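Pectate lyase II (Xanthomonas campestris pv. campestris, PDB 2QX3) probably cleaves pectate, the polygalacturonate of plant cell walls, by beta-elimination, as a secreted parallel beta-helix lyase of polysaccharide lyase family 1. Local coordinates at residues A[31-36]-A[71-76]; A[65-70]-A[87-92]; A[78-83]-A[99-104]; A[182-187]-A[210-215]. All coordinates share one frame; numbering follows the deposited sequence.

Contact 1 of 4, residues A[31-36]-A[71-76]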
loop_
_atom_site.group_PDB
_atom_site.type_symbol
_atom_site.label_atom_id
_atom_site.label_comp_id
_atom_site.label_asym_id
_atom_site.label_seq_id
_atom_site.Cartn_x
_atom_site.Cartn_y
_atom_site.Cartn_z
ATOM N N ASP A 31 6.919 -17.272 14.862
ATOM C CA ASP A 31 8.128 -18.090 15.030
ATOM C C ASP A 31 7.850 -19.566 15.379
ATOM O O ASP A 31 8.576 -20.449 14.934
ATOM C CB ASP A 31 9.063 -17.481 16.075
ATOM C CG ASP A 31 9.541 -16.069 15.708
ATOM O OD1 ASP A 31 9.512 -15.655 14.547
ATOM O OD2 ASP A 31 9.985 -15.335 16.712
ATOM N N SER A 32 6.796 -19.819 16.156
ATOM C CA SER A 32 6.407 -21.185 16.551
ATOM C C SER A 32 5.682 -21.922 15.435
ATOM O O SER A 32 5.684 -23.147 15.381
ATOM C CB SER A 32 5.492 -21.142 17.776
ATOM O OG SER A 32 6.179 -20.605 18.890
ATOM N N TYR A 33 5.044 -21.157 14.558
ATOM C CA TYR A 33 4.273 -21.686 13.438
ATOM C C TYR A 33 5.157 -22.532 12.517
ATOM O O TYR A 33 6.304 -22.175 12.263
ATOM C CB TYR A 33 3.641 -20.507 12.698
ATOM C CG TYR A 33 2.852 -20.825 11.455
ATOM C CD1 TYR A 33 1.850 -21.811 11.459
ATOM C CD2 TYR A 33 3.065 -20.101 10.278
ATOM C CE1 TYR A 33 1.107 -22.085 10.307
ATOM C CE2 TYR A 33 2.322 -20.365 9.130
ATOM C CZ TYR A 33 1.352 -21.357 9.151
ATOM O OH TYR A 33 0.629 -21.618 8.019
ATOM N N SER A 34 4.630 -23.665 12.051
ATOM C CA SER A 34 5.388 -24.597 11.203
ATOM C C SER A 34 5.727 -24.015 9.832
ATOM O O SER A 34 6.734 -24.400 9.217
ATOM C CB SER A 34 4.639 -25.923 11.038
ATOM O OG SER A 34 3.413 -25.745 10.344
ATOM N N GLY A 35 4.896 -23.086 9.356
ATOM C CA GLY A 35 5.167 -22.381 8.108
ATOM C C GLY A 35 4.138 -22.577 7.007
ATOM O O GLY A 35 4.186 -21.885 5.991
ATOM N N SER A 36 3.223 -23.526 7.193
ATOM C CA SER A 36 2.130 -23.757 6.241
ATOM C C SER A 36 0.961 -24.480 6.904
ATOM O O SER A 36 1.091 -25.004 8.015
ATOM C CB SER A 36 2.605 -24.515 4.987
ATOM O OG SER A 36 2.917 -25.874 5.271
ATOM N N LYS A 71 7.224 -18.018 5.460
ATOM C CA LYS A 71 6.082 -18.762 5.995
ATOM C C LYS A 71 4.794 -18.365 5.272
ATOM O O LYS A 71 4.655 -17.228 4.824
ATOM C CB LYS A 71 5.975 -18.606 7.515
ATOM C CG LYS A 71 7.085 -19.352 8.261
ATOM C CD LYS A 71 6.912 -19.355 9.764
ATOM C CE LYS A 71 8.099 -20.066 10.410
ATOM N NZ LYS A 71 8.069 -20.023 11.885
ATOM N N SER A 72 3.883 -19.322 5.135
ATOM C CA SER A 72 2.701 -19.156 4.294
ATOM C C SER A 72 1.399 -19.444 5.034
ATOM O O SER A 72 1.412 -20.022 6.123
ATOM C CB SER A 72 2.802 -20.054 3.059
ATOM O OG SER A 72 3.831 -19.607 2.187
ATOM N N ASP A 73 0.280 -19.041 4.440
ATOM C CA ASP A 73 -1.035 -19.376 4.974
ATOM C C ASP A 73 -1.295 -18.652 6.290
ATOM O O ASP A 73 -1.643 -19.275 7.293
ATOM C CB ASP A 73 -1.164 -20.888 5.169
ATOM C CG ASP A 73 -0.911 -21.664 3.893
ATOM O OD1 ASP A 73 -1.300 -21.176 2.811
ATOM O OD2 ASP A 73 -0.322 -22.764 3.971
ATOM N N VAL A 74 -1.126 -17.334 6.279
ATOM C CA VAL A 74 -1.213 -16.539 7.498
ATOM C C VAL A 74 -2.200 -15.389 7.336
ATOM O O VAL A 74 -2.127 -14.628 6.372
ATOM C CB VAL A 74 0.160 -15.974 7.904
ATOM C CG1 VAL A 74 0.040 -15.152 9.178
ATOM C CG2 VAL A 74 1.166 -17.100 8.081
ATOM N N THR A 75 -3.121 -15.266 8.286
ATOM C CA THR A 75 -3.887 -14.038 8.457
ATOM C C THR A 75 -3.426 -13.267 9.689
ATOM O O THR A 75 -3.339 -13.823 10.785
ATOM C CB THR A 75 -5.395 -14.325 8.578
ATOM O OG1 THR A 75 -5.839 -15.060 7.430
ATOM C CG2 THR A 75 -6.179 -13.026 8.676
ATOM N N ILE A 76 -3.131 -11.984 9.503
ATOM C CA ILE A 76 -3.006 -11.061 10.616
ATOM C C ILE A 76 -4.205 -10.134 10.577
ATOM O O ILE A 76 -4.388 -9.384 9.608
ATOM C CB ILE A 76 -1.708 -10.229 10.552
ATOM C CG1 ILE A 76 -0.487 -11.151 10.670
ATOM C CG2 ILE A 76 -1.693 -9.171 11.656
ATOM C CD1 ILE A 76 0.833 -10.481 10.353
#

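Contact 2 of 4, residues A[65-70]-A[87-92]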
loop_
_atom_site.group_PDB
_atom_site.type_symbol
_atom_site.label_atom_id
_atom_site.label_comp_id
_atom_site.label_asym_id
_atom_site.label_seq_id
_atom_site.Cartn_x
_atom_site.Cartn_y
_atom_site.Cartn_z
ATOM N N THR A 65 8.988 -4.042 14.260
ATOM C CA THR A 65 8.447 -4.680 13.067
ATOM C C THR A 65 8.270 -6.181 13.281
ATOM O O THR A 65 9.187 -6.880 13.736
ATOM C CB THR A 65 9.345 -4.419 11.833
ATOM O OG1 THR A 65 9.617 -3.015 11.722
ATOM C CG2 THR A 65 8.691 -4.932 10.533
ATOM N N VAL A 66 7.074 -6.657 12.959
ATOM C CA VAL A 66 6.783 -8.076 12.941
ATOM C C VAL A 66 7.150 -8.629 11.568
ATOM O O VAL A 66 6.938 -7.974 10.540
ATOM C CB VAL A 66 5.299 -8.350 13.280
ATOM C CG1 VAL A 66 4.962 -9.830 13.158
ATOM C CG2 VAL A 66 4.980 -7.866 14.682
ATOM N N GLN A 67 7.702 -9.836 11.560
ATOM C CA GLN A 67 8.196 -10.468 10.341
ATOM C C GLN A 67 7.510 -11.786 10.052
ATOM O O GLN A 67 7.524 -12.682 10.894
ATOM C CB GLN A 67 9.670 -10.794 10.523
ATOM C CG GLN A 67 10.574 -10.135 9.557
ATOM C CD GLN A 67 12.003 -10.584 9.741
ATOM O OE1 GLN A 67 12.274 -11.616 10.373
ATOM N NE2 GLN A 67 12.930 -9.824 9.173
ATOM N N ILE A 68 6.927 -11.908 8.866
ATOM C CA ILE A 68 6.559 -13.212 8.328
ATOM C C ILE A 68 7.593 -13.503 7.247
ATOM O O ILE A 68 7.574 -12.905 6.165
ATOM C CB ILE A 68 5.135 -13.244 7.737
ATOM C CG1 ILE A 68 4.090 -12.980 8.822
ATOM C CG2 ILE A 68 4.864 -14.587 7.051
ATOM C CD1 ILE A 68 2.716 -12.600 8.276
ATOM N N LYS A 69 8.514 -14.407 7.564
ATOM C CA LYS A 69 9.641 -14.687 6.694
ATOM C C LYS A 69 9.642 -16.156 6.313
ATOM O O LYS A 69 9.702 -17.028 7.181
ATOM C CB LYS A 69 10.944 -14.321 7.402
ATOM C CG LYS A 69 12.199 -14.540 6.571
ATOM C CD LYS A 69 13.355 -13.728 7.153
ATOM C CE LYS A 69 14.592 -13.884 6.312
ATOM N NZ LYS A 69 15.805 -13.399 7.017
ATOM N N ASN A 70 9.557 -16.421 5.014
ATOM C CA ASN A 70 9.440 -17.786 4.492
ATOM C C ASN A 70 8.374 -18.628 5.183
ATOM O O ASN A 70 8.591 -19.806 5.477
ATOM C CB ASN A 70 10.803 -18.502 4.503
ATOM C CG ASN A 70 11.706 -18.046 3.370
ATOM O OD1 ASN A 70 11.936 -16.847 3.175
ATOM N ND2 ASN A 70 12.219 -19.008 2.606
ATOM N N GLY A 87 5.031 -2.276 12.753
ATOM C CA GLY A 87 4.766 -2.568 11.350
ATOM C C GLY A 87 4.907 -4.052 11.068
ATOM O O GLY A 87 5.225 -4.834 11.964
ATOM N N ILE A 88 4.662 -4.432 9.817
ATOM C CA ILE A 88 4.616 -5.828 9.402
ATOM C C ILE A 88 5.396 -5.968 8.092
ATOM O O ILE A 88 5.185 -5.185 7.152
ATOM C CB ILE A 88 3.143 -6.303 9.193
ATOM C CG1 ILE A 88 2.328 -6.206 10.489
ATOM C CG2 ILE A 88 3.096 -7.726 8.640
ATOM C CD1 ILE A 88 0.832 -6.150 10.257
ATOM N N ARG A 89 6.310 -6.933 8.047
ATOM C CA ARG A 89 7.013 -7.294 6.814
ATOM C C ARG A 89 6.655 -8.721 6.433
ATOM O O ARG A 89 6.579 -9.593 7.307
ATOM C CB ARG A 89 8.535 -7.245 6.998
ATOM C CG ARG A 89 9.184 -5.883 6.968
ATOM C CD ARG A 89 10.688 -6.007 7.331
ATOM N NE ARG A 89 11.517 -6.494 6.222
ATOM C CZ ARG A 89 12.752 -6.991 6.354
ATOM N NH1 ARG A 89 13.424 -7.386 5.283
ATOM N NH2 ARG A 89 13.316 -7.115 7.551
ATOM N N VAL A 90 6.410 -8.943 5.146
ATOM C CA VAL A 90 6.348 -10.289 4.593
ATOM C C VAL A 90 7.465 -10.500 3.580
ATOM O O VAL A 90 7.522 -9.829 2.550
ATOM C CB VAL A 90 4.993 -10.556 3.910
ATOM C CG1 VAL A 90 4.966 -11.954 3.314
ATOM C CG2 VAL A 90 3.854 -10.370 4.902
ATOM N N VAL A 91 8.353 -11.440 3.883
ATOM C CA VAL A 91 9.607 -11.516 3.153
ATOM C C VAL A 91 9.963 -12.922 2.643
ATOM O O VAL A 91 9.732 -13.958 3.309
ATOM C CB VAL A 91 10.769 -10.793 3.935
ATOM C CG1 VAL A 91 11.096 -11.510 5.226
ATOM C CG2 VAL A 91 12.019 -10.604 3.068
ATOM N N GLY A 92 10.478 -12.934 1.412
ATOM C CA GLY A 92 10.988 -14.137 0.750
ATOM C C GLY A 92 9.943 -15.129 0.266
ATOM O O GLY A 92 8.924 -14.753 -0.312
#

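Contact 3 of 4, residues A[78-83]-A[99-104]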
loop_
_atom_site.group_PDB
_atom_site.type_symbol
_atom_site.label_atom_id
_atom_site.label_comp_id
_atom_site.label_asym_id
_atom_site.label_seq_id
_atom_site.Cartn_x
_atom_site.Cartn_y
_atom_site.Cartn_z
ATOM N N GLY A 78 -6.533 -7.242 12.938
ATOM C CA GLY A 78 -6.736 -6.434 14.115
ATOM C C GLY A 78 -8.150 -6.638 14.613
ATOM O O GLY A 78 -9.099 -6.652 13.826
ATOM N N ALA A 79 -8.294 -6.818 15.923
ATOM C CA ALA A 79 -9.608 -6.722 16.549
ATOM C C ALA A 79 -10.135 -5.286 16.382
ATOM O O ALA A 79 -9.354 -4.356 16.136
ATOM C CB ALA A 79 -9.517 -7.102 18.019
ATOM N N ASN A 80 -11.451 -5.103 16.466
ATOM C CA ASN A 80 -12.016 -3.765 16.395
ATOM C C ASN A 80 -11.523 -2.936 17.567
ATOM O O ASN A 80 -11.484 -3.414 18.698
ATOM C CB ASN A 80 -13.541 -3.809 16.367
ATOM C CG ASN A 80 -14.080 -4.401 15.082
ATOM O OD1 ASN A 80 -14.927 -5.294 15.116
ATOM N ND2 ASN A 80 -13.595 -3.911 13.941
ATOM N N GLY A 81 -11.123 -1.700 17.276
ATOM C CA GLY A 81 -10.541 -0.820 18.276
ATOM C C GLY A 81 -9.068 -1.093 18.566
ATOM O O GLY A 81 -8.460 -0.385 19.369
ATOM N N SER A 82 -8.487 -2.117 17.935
ATOM C CA SER A 82 -7.065 -2.417 18.140
ATOM C C SER A 82 -6.205 -1.373 17.438
ATOM O O SER A 82 -6.596 -0.843 16.398
ATOM C CB SER A 82 -6.693 -3.829 17.654
ATOM O OG SER A 82 -6.645 -3.890 16.237
ATOM N N ALA A 83 -5.045 -1.075 18.022
ATOM C CA ALA A 83 -4.093 -0.147 17.416
ATOM C C ALA A 83 -2.661 -0.605 17.658
ATOM O O ALA A 83 -2.323 -1.058 18.754
ATOM C CB ALA A 83 -4.306 1.274 17.939
ATOM N N ILE A 99 -3.465 -9.370 5.581
ATOM C CA ILE A 99 -3.260 -8.374 6.621
ATOM C C ILE A 99 -4.463 -7.449 6.611
ATOM O O ILE A 99 -4.691 -6.742 5.627
ATOM C CB ILE A 99 -1.984 -7.543 6.389
ATOM C CG1 ILE A 99 -0.757 -8.466 6.261
ATOM C CG2 ILE A 99 -1.834 -6.498 7.500
ATOM C CD1 ILE A 99 0.503 -7.782 5.724
ATOM N N GLN A 100 -5.210 -7.437 7.714
ATOM C CA GLN A 100 -6.547 -6.858 7.710
ATOM C C GLN A 100 -6.909 -6.174 9.017
ATOM O O GLN A 100 -6.528 -6.635 10.087
ATOM C CB GLN A 100 -7.553 -7.971 7.431
ATOM C CG GLN A 100 -8.905 -7.522 6.942
ATOM C CD GLN A 100 -9.728 -8.702 6.474
ATOM O OE1 GLN A 100 -9.821 -9.707 7.175
ATOM N NE2 GLN A 100 -10.325 -8.592 5.289
ATOM N N ASN A 101 -7.646 -5.068 8.911
ATOM C CA ASN A 101 -8.197 -4.346 10.068
ATOM C C ASN A 101 -7.153 -3.870 11.084
ATOM O O ASN A 101 -7.446 -3.738 12.285
ATOM C CB ASN A 101 -9.335 -5.158 10.736
ATOM C CG ASN A 101 -10.403 -4.259 11.362
ATOM O OD1 ASN A 101 -10.875 -3.309 10.737
ATOM N ND2 ASN A 101 -10.769 -4.547 12.606
ATOM N N MET A 102 -5.936 -3.599 10.601
ATOM C CA MET A 102 -4.874 -3.083 11.457
ATOM C C MET A 102 -4.833 -1.558 11.396
ATOM O O MET A 102 -4.960 -0.966 10.321
ATOM C CB MET A 102 -3.503 -3.662 11.066
ATOM C CG MET A 102 -3.305 -5.153 11.388
ATOM S SD MET A 102 -3.253 -5.508 13.162
ATOM C CE MET A 102 -1.620 -4.919 13.630
ATOM N N THR A 103 -4.682 -0.924 12.555
ATOM C CA THR A 103 -4.439 0.520 12.609
ATOM C C THR A 103 -2.995 0.685 13.031
ATOM O O THR A 103 -2.613 0.286 14.149
ATOM C CB THR A 103 -5.372 1.243 13.597
ATOM O OG1 THR A 103 -6.737 1.086 13.179
ATOM C CG2 THR A 103 -5.023 2.739 13.675
ATOM N N ILE A 104 -2.201 1.254 12.128
ATOM C CA ILE A 104 -0.750 1.318 12.265
ATOM C C ILE A 104 -0.299 2.767 12.104
ATOM O O ILE A 104 -0.388 3.334 11.009
ATOM C CB ILE A 104 -0.055 0.425 11.201
ATOM C CG1 ILE A 104 -0.506 -1.039 11.326
ATOM C CG2 ILE A 104 1.473 0.544 11.278
ATOM C CD1 ILE A 104 -0.158 -1.899 10.119
HETATM O O HOH W 1 -7.724 -1.500 14.052
HETATM O O HOH W 2 -4.393 -2.859 14.811
#

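Contact 4 of 4, residues A[182-187]-A[210-215]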
loop_
_atom_site.group_PDB
_atom_site.type_symbol
_atom_site.label_atom_id
_atom_site.label_comp_id
_atom_site.label_asym_id
_atom_site.label_seq_id
_atom_site.Cartn_x
_atom_site.Cartn_y
_atom_site.Cartn_z
ATOM N N TYR A 182 11.668 -0.977 -5.871
ATOM C CA TYR A 182 12.468 -0.135 -4.974
ATOM C C TYR A 182 13.458 0.809 -5.660
ATOM O O TYR A 182 13.837 1.835 -5.092
ATOM C CB TYR A 182 13.170 -0.973 -3.890
ATOM C CG TYR A 182 14.496 -1.573 -4.287
ATOM C CD1 TYR A 182 14.558 -2.779 -4.989
ATOM C CD2 TYR A 182 15.699 -0.943 -3.947
ATOM C CE1 TYR A 182 15.785 -3.342 -5.364
ATOM C CE2 TYR A 182 16.934 -1.496 -4.321
ATOM C CZ TYR A 182 16.967 -2.697 -5.024
ATOM O OH TYR A 182 18.178 -3.255 -5.382
ATOM N N SER A 183 13.873 0.450 -6.875
ATOM C CA SER A 183 14.787 1.274 -7.672
ATOM C C SER A 183 14.654 0.895 -9.140
ATOM O O SER A 183 14.044 -0.128 -9.470
ATOM C CB SER A 183 16.233 1.046 -7.226
ATOM O OG SER A 183 16.720 -0.172 -7.760
ATOM N N ASP A 184 15.234 1.705 -10.023
ATOM C CA ASP A 184 15.158 1.433 -11.457
ATOM C C ASP A 184 15.836 0.115 -11.820
ATOM O O ASP A 184 15.505 -0.487 -12.838
ATOM C CB ASP A 184 15.740 2.593 -12.272
ATOM C CG ASP A 184 14.883 3.847 -12.203
ATOM O OD1 ASP A 184 13.714 3.776 -11.751
ATOM O OD2 ASP A 184 15.380 4.917 -12.612
ATOM N N SER A 185 16.762 -0.332 -10.970
ATOM C CA SER A 185 17.462 -1.598 -11.163
ATOM C C SER A 185 16.721 -2.825 -10.581
ATOM O O SER A 185 17.227 -3.951 -10.659
ATOM C CB SER A 185 18.884 -1.509 -10.606
ATOM O OG SER A 185 18.894 -1.651 -9.194
ATOM N N ASP A 186 15.534 -2.603 -10.014
ATOM C CA ASP A 186 14.704 -3.689 -9.465
ATOM C C ASP A 186 14.001 -4.442 -10.600
ATOM O O ASP A 186 12.793 -4.318 -10.790
ATOM C CB ASP A 186 13.684 -3.135 -8.449
ATOM C CG ASP A 186 12.912 -4.233 -7.707
ATOM O OD1 ASP A 186 13.094 -5.430 -8.027
ATOM O OD2 ASP A 186 12.111 -3.888 -6.802
ATOM N N THR A 187 14.774 -5.228 -11.344
ATOM C CA THR A 187 14.279 -5.904 -12.547
ATOM C C THR A 187 13.290 -7.037 -12.262
ATOM O O THR A 187 12.471 -7.360 -13.121
ATOM C CB THR A 187 15.436 -6.436 -13.435
ATOM O OG1 THR A 187 16.318 -7.233 -12.638
ATOM C CG2 THR A 187 16.219 -5.281 -14.046
ATOM N N LEU A 210 3.884 4.728 -6.326
ATOM C CA LEU A 210 5.052 4.799 -7.186
ATOM C C LEU A 210 5.204 3.399 -7.773
ATOM O O LEU A 210 5.530 2.456 -7.047
ATOM C CB LEU A 210 6.298 5.193 -6.385
ATOM C CG LEU A 210 7.602 5.600 -7.092
ATOM C CD1 LEU A 210 8.642 6.075 -6.071
ATOM C CD2 LEU A 210 8.189 4.485 -7.963
ATOM N N GLN A 211 4.947 3.264 -9.073
ATOM C CA GLN A 211 5.060 1.972 -9.745
ATOM C C GLN A 211 6.277 1.890 -10.669
ATOM O O GLN A 211 6.410 2.677 -11.604
ATOM C CB GLN A 211 3.786 1.653 -10.533
ATOM C CG GLN A 211 3.840 0.297 -11.238
ATOM C CD GLN A 211 2.668 0.054 -12.162
ATOM O OE1 GLN A 211 1.642 0.738 -12.094
ATOM N NE2 GLN A 211 2.815 -0.927 -13.037
ATOM N N ARG A 212 7.158 0.932 -10.401
ATOM C CA ARG A 212 8.255 0.625 -11.313
ATOM C C ARG A 212 8.062 -0.765 -11.913
ATOM O O ARG A 212 8.088 -1.770 -11.191
ATOM C CB ARG A 212 9.606 0.702 -10.598
ATOM C CG ARG A 212 10.098 2.097 -10.244
ATOM C CD ARG A 212 11.472 1.954 -9.609
ATOM N NE ARG A 212 12.155 3.202 -9.269
ATOM C CZ ARG A 212 12.177 3.729 -8.047
ATOM N NH1 ARG A 212 11.511 3.149 -7.053
ATOM N NH2 ARG A 212 12.852 4.843 -7.817
ATOM N N ARG A 213 7.871 -0.816 -13.235
ATOM C CA ARG A 213 7.693 -2.073 -13.984
ATOM C C ARG A 213 6.380 -2.758 -13.609
ATOM O O ARG A 213 5.563 -2.191 -12.866
ATOM C CB ARG A 213 8.878 -3.031 -13.785
ATOM C CG ARG A 213 10.230 -2.435 -14.106
ATOM C CD ARG A 213 11.360 -3.434 -13.891
ATOM N NE ARG A 213 12.652 -2.742 -13.894
ATOM C CZ ARG A 213 13.476 -2.673 -14.938
ATOM N NH1 ARG A 213 13.165 -3.281 -16.077
ATOM N NH2 ARG A 213 14.621 -2.011 -14.839
ATOM N N GLY A 214 6.178 -3.968 -14.139
ATOM C CA GLY A 214 4.973 -4.762 -13.875
ATOM C C GLY A 214 3.674 -4.159 -14.371
ATOM O O GLY A 214 3.665 -3.148 -15.085
ATOM N N LEU A 215 2.566 -4.788 -13.995
ATOM C CA LEU A 215 1.243 -4.307 -14.365
ATOM C C LEU A 215 0.411 -4.019 -13.118
ATOM O O LEU A 215 0.496 -4.743 -12.114
ATOM C CB LEU A 215 0.525 -5.322 -15.274
ATOM C CG LEU A 215 1.202 -5.746 -16.596
ATOM C CD1 LEU A 215 0.473 -6.918 -17.260
ATOM C CD2 LEU A 215 1.326 -4.565 -17.568
HETATM O O HOH W 3 12.305 -1.607 -11.337
#

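Contact 1 of 4, residues A[31-36]-A[71-76]
The hydroxyl of Tyr33 and the ammonium group of Lys71 hold the turn that leaves helix 23-32 against the approach to strand 74-78. Packing is tightest round the tyrosine. With CG anti to the backbone N (chi1 177°), its ring reaches across to residues 72-74, and OH donates to Ser72 O at 2.6 Å, in the plane of that carbonyl. Beside this bond, Tyr33 CE2 touches Val74 CG2 at 3.6 Å. The ring also folds back on its own turn, for the backbone N of Gly35 lies over the centre of one face.

Lys71 runs past the tyrosine in the opposite direction. Its extended chain lies along Gly35, with CG 3.6 Å from Gly35 CA, and carries NZ to Tyr33 O at 2.8 Å. Ile30 O takes a second bond from NZ, which thus bonds to carbonyls at the end of the helix. A backbone bond from Ser72 N to Gly35 O, 2.7 Å long, joins the two loops directly.

The other side is looser and more exposed. There Ser36 CB only brushes Asp73 OD2 at 3.6 Å, and that carboxylate bonds instead to Gly37 N and, through OD1, to Asn96 ND2. Helix 23-32 is thereby fastened over the N-terminal end of the beta-helix: Tyr33 also packs on Leu39 of strand 39-43, while Val74 turns to Ile68 of strand 65-69.

Contact 2 of 4, residues A[65-70]-A[87-92]
Thr65 and Gly87 begin a parallel ladder between strands 65-69 and 87-91, neighbouring strands in one sheet of the parallel beta-helix, from successive coils. The strand axes approach to 4.4 Å and diverge by 22°. Thr65 sends CG2, anti to its backbone N, across the aliphatic part of Arg89, meeting CG at 3.7 Å. Val66 N then bonds to Gly87 O, and Val66 O receives Arg89 N at 2.8 Å. The side chain of Val66 points to the opposite face of the sheet, toward Phe23 and Ile30 of helix 23-32.

Gln67 returns to the face of Thr65 and lies alongside Arg89, pointing the same way. Its amide is turned 64° from the guanidinium plane; NE2 and Arg89 NH2 are 3.2 Å apart, but both are donors. The bend of Arg89 at chi3 (78°) brings its charged end back beside the glutamine, while NH1 forms a salt bridge with Glu119.

Ile68 N donates to Arg89 O, and Ile68 O accepts from Val91 N. The isoleucine side chain points inward with Val90, CD1 lying 4.2 Å from Val90 CG2, among Val74, Ile76 and Val97 of the facing strands. Lys69 runs side by side with Val91 on the more exposed face. Just past the strand's end, Asn70 N makes the last bond of the ladder, 3.0 Å to Val91 O.

Contact 3 of 4, residues A[78-83]-A[99-104]
Gly78 and the bend at Asn101 share the two direct hydrogen bonds of this contact. Gly78 N donates to Gln100 O at 2.9 Å, continuing the pairing of strands 74-78 and 97-105. Its carbonyl then receives Asn101 ND2 at 3.0 Å. The acceptor lies in the plane of the asparagine amide, but the donor approaches from above the carbonyl plane, 46° out of it. The other end of that amide is also held, since Asn101 OD1 accepts from Gly325 N, and the two bonds together fix the rotation of the amide.

Within 78-83, a type II turn from Ala79 to Ser82 folds the chain back. Ala79 O accepts both Ser82 N and Ser82 OG, the hydroxyl arriving on a lone pair in the carbonyl plane.

The bend at Asn101, where phi is positive (58°), interrupts strand 97-105 and forms a corner of the parallel beta-helix; here two successive coils are stacked.

Two waters fill in where the backbones separate. One donates to Ser82 O and Asn101 O and accepts from Thr103 OG1, tying three groups together. The second donates to Ser82 OG and accepts from Thr103 N, 3.0 Å away, linking the turn to the point where strand 97-105 resumes after its bend.

Nonpolar contacts centre on Met102. Its chain bends at both chi2 and chi3 (-67° and -75°), bringing SD within 3.7 Å of Gly78 CA, and it packs on Tyr43 of strand 39-43. Close by, Ala83 CB approaches Thr103 CB at 4.5 Å.

Contact 4 of 4, residues A[182-187]-A[210-215]
The backbones of Asp184 and Arg212 stay 7.0 Å apart between their CA atoms, a type I turn from Ser183 to Asp186 standing off from the end of strand 210-212, and two arginines span the interval. Arg212 reaches over with its chain extended to NE, which donates to Asp184 OD1 at 3.0 Å in a salt bridge. The oxygen sits at the edge of the guanidinium, near its plane. From the acid's side the donor arrives on the anti side, 33° out of the carboxylate plane, and the two flat groups are turned 67° from each other. Ser183 CA lies over the centre of one guanidinium face, 3.5 Å above it. NH1 bonds to Gly181 O, while Ser258 OG and Ser259 N hold the two oxygens of Asp184, so the carboxylate is fixed from several directions.

In the parallel beta-helix, the turn belongs to the loop that follows strand 176-180, and strand 210-212 pairs with that strand one coil on. A phosphate ion, probably from the crystallisation liquor, makes a long, weak ion pair with Arg212 NH2.

Arg213 comes to the same turn farther along. Its NH2 meets Asp184 O at 2.7 Å, almost in line with the C=O bond, the carbonyl oxygen lying within about 5° of the guanidinium plane. Thr187 runs alongside, its CG2 over one face of the group, 3.7 Å from NH2. One water accepts from Arg213 NE at 2.8 Å and donates to Ser183 O and Asp186 O, bridging the arginine to two turn carbonyls.

From the N terminus, contact 1 comes first: it brings the end of helix 23-32 back to the start of strand 74-78. Contact 2 opens inside that span and closes beyond it, so the two cross; they meet through Ile68, which packs on Val74 and Ile76. Contact 3 in turn crosses contact 2, opening after strand 74-78 and closing on strand 97-105, and Ile88 touches Ile99 between them. Contacts 1 and 3 are in series, although both involve strand 74-78. Together these three join the early coils and the helix that caps them. Contact 4, later and separate, joins the loop after strand 176-180 to the end of strand 210-212, about 17 Å from contact 3 between nearest atoms and on the opposite side of the chain's centre.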